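Local coordinates for DNA processing protein DprA (Streptococcus pneumoniae, PDB 3UQZ), which helps load the recombinase RecA onto single-stranded DNA during natural transformation, binding single-stranded DNA cooperatively and protecting it from nucleases, at residues Lys127-Leu136 with Thr271-Phe282. Residues are numbered along the deposited sequence; the frame is centred on the assembly and turned at random.
Sequences KVIQGLENEL and TSGQDVLAEFEF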
loop_
_atom_site.group_PDB
_atom_site.type_symbol
_atom_site.label_atom_id
_atom_site.label_comp_id
_atom_site.label_asym_id
_atom_site.label_seq_id
_atom_site.Cartn_x
_atom_site.Cartn_y
_atom_site.Cartn_z
ATOM N N LYS A 127 12.799 12.277 2.735
ATOM C CA LYS A 127 11.595 12.839 3.347
ATOM C C LYS A 127 11.199 12.037 4.599
ATOM O O LYS A 127 10.978 12.643 5.651
ATOM C CB LYS A 127 10.443 12.902 2.322
ATOM C CG LYS A 127 9.178 13.603 2.818
ATOM C CD LYS A 127 8.064 13.523 1.786
ATOM C CE LYS A 127 6.751 14.101 2.263
ATOM N NZ LYS A 127 5.998 13.132 3.101
ATOM N N VAL A 128 11.131 10.689 4.488
ATOM C CA VAL A 128 10.812 9.791 5.604
ATOM C C VAL A 128 11.850 9.943 6.747
ATOM O O VAL A 128 11.450 10.081 7.902
ATOM C CB VAL A 128 10.606 8.315 5.157
ATOM C CG1 VAL A 128 10.370 7.382 6.355
ATOM C CG2 VAL A 128 9.456 8.204 4.161
ATOM N N ILE A 129 13.160 9.972 6.419
ATOM C CA ILE A 129 14.225 10.128 7.417
ATOM C C ILE A 129 14.141 11.475 8.137
ATOM O O ILE A 129 14.261 11.509 9.361
ATOM C CB ILE A 129 15.630 9.794 6.847
ATOM C CG1 ILE A 129 15.759 8.269 6.628
ATOM C CG2 ILE A 129 16.778 10.338 7.748
ATOM C CD1 ILE A 129 16.888 7.866 5.790
ATOM N N GLN A 130 13.893 12.573 7.390
ATOM C CA GLN A 130 13.752 13.915 7.962
ATOM C C GLN A 130 12.634 13.941 9.011
ATOM O O GLN A 130 12.844 14.468 10.097
ATOM C CB GLN A 130 13.516 14.954 6.862
ATOM C CG GLN A 130 14.803 15.445 6.202
ATOM C CD GLN A 130 14.613 16.063 4.823
ATOM O OE1 GLN A 130 13.504 16.150 4.274
ATOM N NE2 GLN A 130 15.714 16.496 4.223
ATOM N N GLY A 131 11.512 13.286 8.707
ATOM C CA GLY A 131 10.354 13.153 9.588
ATOM C C GLY A 131 10.586 12.324 10.838
ATOM O O GLY A 131 9.774 12.384 11.764
ATOM N N LEU A 132 11.687 11.532 10.881
ATOM C CA LEU A 132 12.067 10.712 12.036
ATOM C C LEU A 132 12.628 11.584 13.171
ATOM O O LEU A 132 12.634 11.153 14.321
ATOM C CB LEU A 132 13.059 9.596 11.656
ATOM C CG LEU A 132 12.515 8.439 10.799
ATOM C CD1 LEU A 132 13.638 7.543 10.348
ATOM C CD2 LEU A 132 11.465 7.618 11.536
ATOM N N GLU A 133 13.051 12.827 12.842
ATOM C CA GLU A 133 13.553 13.867 13.757
ATOM C C GLU A 133 14.706 13.384 14.632
ATOM O O GLU A 133 14.706 13.618 15.842
ATOM C CB GLU A 133 12.410 14.498 14.615
ATOM C CG GLU A 133 11.040 14.589 13.953
ATOM C CD GLU A 133 10.026 15.484 14.632
ATOM O OE1 GLU A 133 9.388 15.059 15.625
ATOM O OE2 GLU A 133 9.832 16.606 14.115
ATOM N N ASN A 134 15.673 12.676 14.017
ATOM C CA ASN A 134 16.865 12.114 14.667
ATOM C C ASN A 134 16.600 11.222 15.891
ATOM O O ASN A 134 17.483 11.049 16.725
ATOM C CB ASN A 134 17.913 13.192 14.945
ATOM C CG ASN A 134 18.477 13.832 13.708
ATOM O OD1 ASN A 134 18.470 13.274 12.600
ATOM N ND2 ASN A 134 19.013 15.018 13.885
ATOM N N GLU A 135 15.400 10.642 15.983
ATOM C CA GLU A 135 15.015 9.747 17.077
ATOM C C GLU A 135 15.652 8.353 16.929
ATOM O O GLU A 135 15.761 7.622 17.914
ATOM C CB GLU A 135 13.485 9.594 17.129
ATOM C CG GLU A 135 12.766 10.708 17.860
ATOM C CD GLU A 135 12.182 10.253 19.181
ATOM O OE1 GLU A 135 11.142 9.556 19.166
ATOM O OE2 GLU A 135 12.779 10.578 20.232
ATOM N N LEU A 136 16.028 7.967 15.692
ATOM C CA LEU A 136 16.583 6.643 15.392
ATOM C C LEU A 136 17.899 6.704 14.655
ATOM O O LEU A 136 18.110 7.586 13.827
ATOM C CB LEU A 136 15.583 5.819 14.544
ATOM C CG LEU A 136 14.189 5.600 15.119
ATOM C CD1 LEU A 136 13.202 5.184 14.041
ATOM C CD2 LEU A 136 14.224 4.629 16.250
ATOM N N THR A 271 4.238 6.986 4.638
ATOM C CA THR A 271 4.287 8.206 3.808
ATOM C C THR A 271 5.180 9.281 4.434
ATOM O O THR A 271 5.562 10.236 3.756
ATOM C CB THR A 271 2.861 8.753 3.539
ATOM O OG1 THR A 271 2.296 9.228 4.757
ATOM C CG2 THR A 271 1.933 7.713 2.917
ATOM N N SER A 272 5.487 9.137 5.733
ATOM C CA SER A 272 6.333 10.072 6.480
ATOM C C SER A 272 7.089 9.347 7.607
ATOM O O SER A 272 6.814 8.172 7.878
ATOM C CB SER A 272 5.476 11.194 7.066
ATOM O OG SER A 272 4.452 10.678 7.901
ATOM N N GLY A 273 7.997 10.073 8.269
ATOM C CA GLY A 273 8.736 9.592 9.429
ATOM C C GLY A 273 7.804 9.400 10.605
ATOM O O GLY A 273 8.003 8.493 11.417
ATOM N N GLN A 274 6.747 10.232 10.669
ATOM C CA GLN A 274 5.700 10.173 11.686
ATOM C C GLN A 274 4.936 8.855 11.607
ATOM O O GLN A 274 4.565 8.311 12.645
ATOM C CB GLN A 274 4.746 11.355 11.535
ATOM C CG GLN A 274 4.628 12.209 12.789
ATOM C CD GLN A 274 3.843 13.461 12.482
ATOM O OE1 GLN A 274 2.606 13.501 12.587
ATOM N NE2 GLN A 274 4.545 14.514 12.072
ATOM N N ASP A 275 4.732 8.327 10.383
ATOM C CA ASP A 275 4.073 7.041 10.144
ATOM C C ASP A 275 4.914 5.907 10.723
ATOM O O ASP A 275 4.356 4.961 11.258
ATOM C CB ASP A 275 3.845 6.808 8.636
ATOM C CG ASP A 275 2.663 7.523 8.004
ATOM O OD1 ASP A 275 1.860 8.127 8.747
ATOM O OD2 ASP A 275 2.518 7.448 6.772
ATOM N N VAL A 276 6.257 6.014 10.621
ATOM C CA VAL A 276 7.227 5.039 11.145
ATOM C C VAL A 276 7.216 5.104 12.673
ATOM O O VAL A 276 7.016 4.081 13.328
ATOM C CB VAL A 276 8.666 5.248 10.563
ATOM C CG1 VAL A 276 9.667 4.251 11.164
ATOM C CG2 VAL A 276 8.668 5.170 9.033
ATOM N N LEU A 277 7.394 6.312 13.226
ATOM C CA LEU A 277 7.418 6.567 14.665
ATOM C C LEU A 277 6.149 6.106 15.357
ATOM O O LEU A 277 6.228 5.567 16.464
ATOM C CB LEU A 277 7.722 8.042 14.963
ATOM C CG LEU A 277 9.101 8.547 14.533
ATOM C CD1 LEU A 277 9.222 10.016 14.760
ATOM C CD2 LEU A 277 10.227 7.820 15.258
ATOM N N ALA A 278 4.994 6.248 14.686
ATOM C CA ALA A 278 3.698 5.832 15.218
ATOM C C ALA A 278 3.622 4.332 15.524
ATOM O O ALA A 278 2.932 3.960 16.473
ATOM C CB ALA A 278 2.587 6.220 14.252
ATOM N N GLU A 279 4.310 3.474 14.720
ATOM C CA GLU A 279 4.264 2.009 14.857
ATOM C C GLU A 279 5.555 1.332 15.323
ATOM O O GLU A 279 5.544 0.112 15.536
ATOM C CB GLU A 279 3.749 1.306 13.573
ATOM C CG GLU A 279 3.293 2.189 12.422
ATOM C CD GLU A 279 1.802 2.469 12.317
ATOM O OE1 GLU A 279 0.992 1.630 12.778
ATOM O OE2 GLU A 279 1.442 3.513 11.723
ATOM N N PHE A 280 6.655 2.103 15.476
ATOM C CA PHE A 280 7.977 1.598 15.868
ATOM C C PHE A 280 8.051 1.017 17.293
ATOM O O PHE A 280 7.555 1.631 18.238
ATOM C CB PHE A 280 9.049 2.681 15.658
ATOM C CG PHE A 280 10.465 2.153 15.626
ATOM C CD1 PHE A 280 11.027 1.695 14.443
ATOM C CD2 PHE A 280 11.241 2.119 16.784
ATOM C CE1 PHE A 280 12.327 1.195 14.419
ATOM C CE2 PHE A 280 12.536 1.603 16.763
ATOM C CZ PHE A 280 13.075 1.161 15.576
ATOM N N GLU A 281 8.693 -0.170 17.435
ATOM C CA GLU A 281 8.904 -0.851 18.720
ATOM C C GLU A 281 10.198 -0.320 19.376
ATOM O O GLU A 281 11.306 -0.619 18.919
ATOM C CB GLU A 281 8.937 -2.386 18.546
ATOM C CG GLU A 281 8.907 -3.150 19.869
ATOM C CD GLU A 281 9.058 -4.663 19.813
ATOM O OE1 GLU A 281 9.944 -5.197 20.521
ATOM O OE2 GLU A 281 8.264 -5.319 19.097
ATOM N N PHE A 282 10.042 0.484 20.434
ATOM C CA PHE A 282 11.160 1.108 21.139
ATOM C C PHE A 282 11.723 0.279 22.321
ATOM O O PHE A 282 12.669 -0.475 22.099
ATOM C CB PHE A 282 10.821 2.561 21.525
ATOM C CG PHE A 282 10.894 3.565 20.395
ATOM C CD1 PHE A 282 12.080 4.227 20.108
ATOM C CD2 PHE A 282 9.762 3.891 19.657
ATOM C CE1 PHE A 282 12.135 5.182 19.094
ATOM C CE2 PHE A 282 9.823 4.844 18.638
ATOM C CZ PHE A 282 11.011 5.475 18.359
#
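Gly-131 and Gly-273 bring the two backbones together, their CA atoms 3.9 Å apart, with no side chain on either to hold the chains off. Gly-273 CA also lies 3.2 Å from Val-128 O, so the start of helix 273-279 lies against backbone at the end of helix 119-130. Beyond this close point the side chains interlock. The CD2 branch of Leu-132 is the first bump, reaching Gly-273 O (3.6 Å) and fitting between Val-276 CB (3.8 Å) and Leu-277 CD2. Leu-277 answers with CD1, which rests 3.6 Å from Leu-132 O. Further along, Leu-136 CD2 fills the angle between two rings: it lies over one face of Phe-280, 3.9 Å from the centroid and 28° off the normal, a CH-pi contact, and touches Phe-282 CE1 obliquely. At the other end, Lys-127, extended until its chain bends at chi4 (-82°), gives an NZ hydrogen bond to Thr-271 O (3.0 Å; C=O...N angle 156°). Val-109 of strand 108-113 backs both Leu-136 and Phe-280. The contact thus packs the C-terminal helix against a helix-to-strand connection of the Rossmann-like fold, a close glycine-to-glycine backbone approach continued by interdigitating apolar side chains.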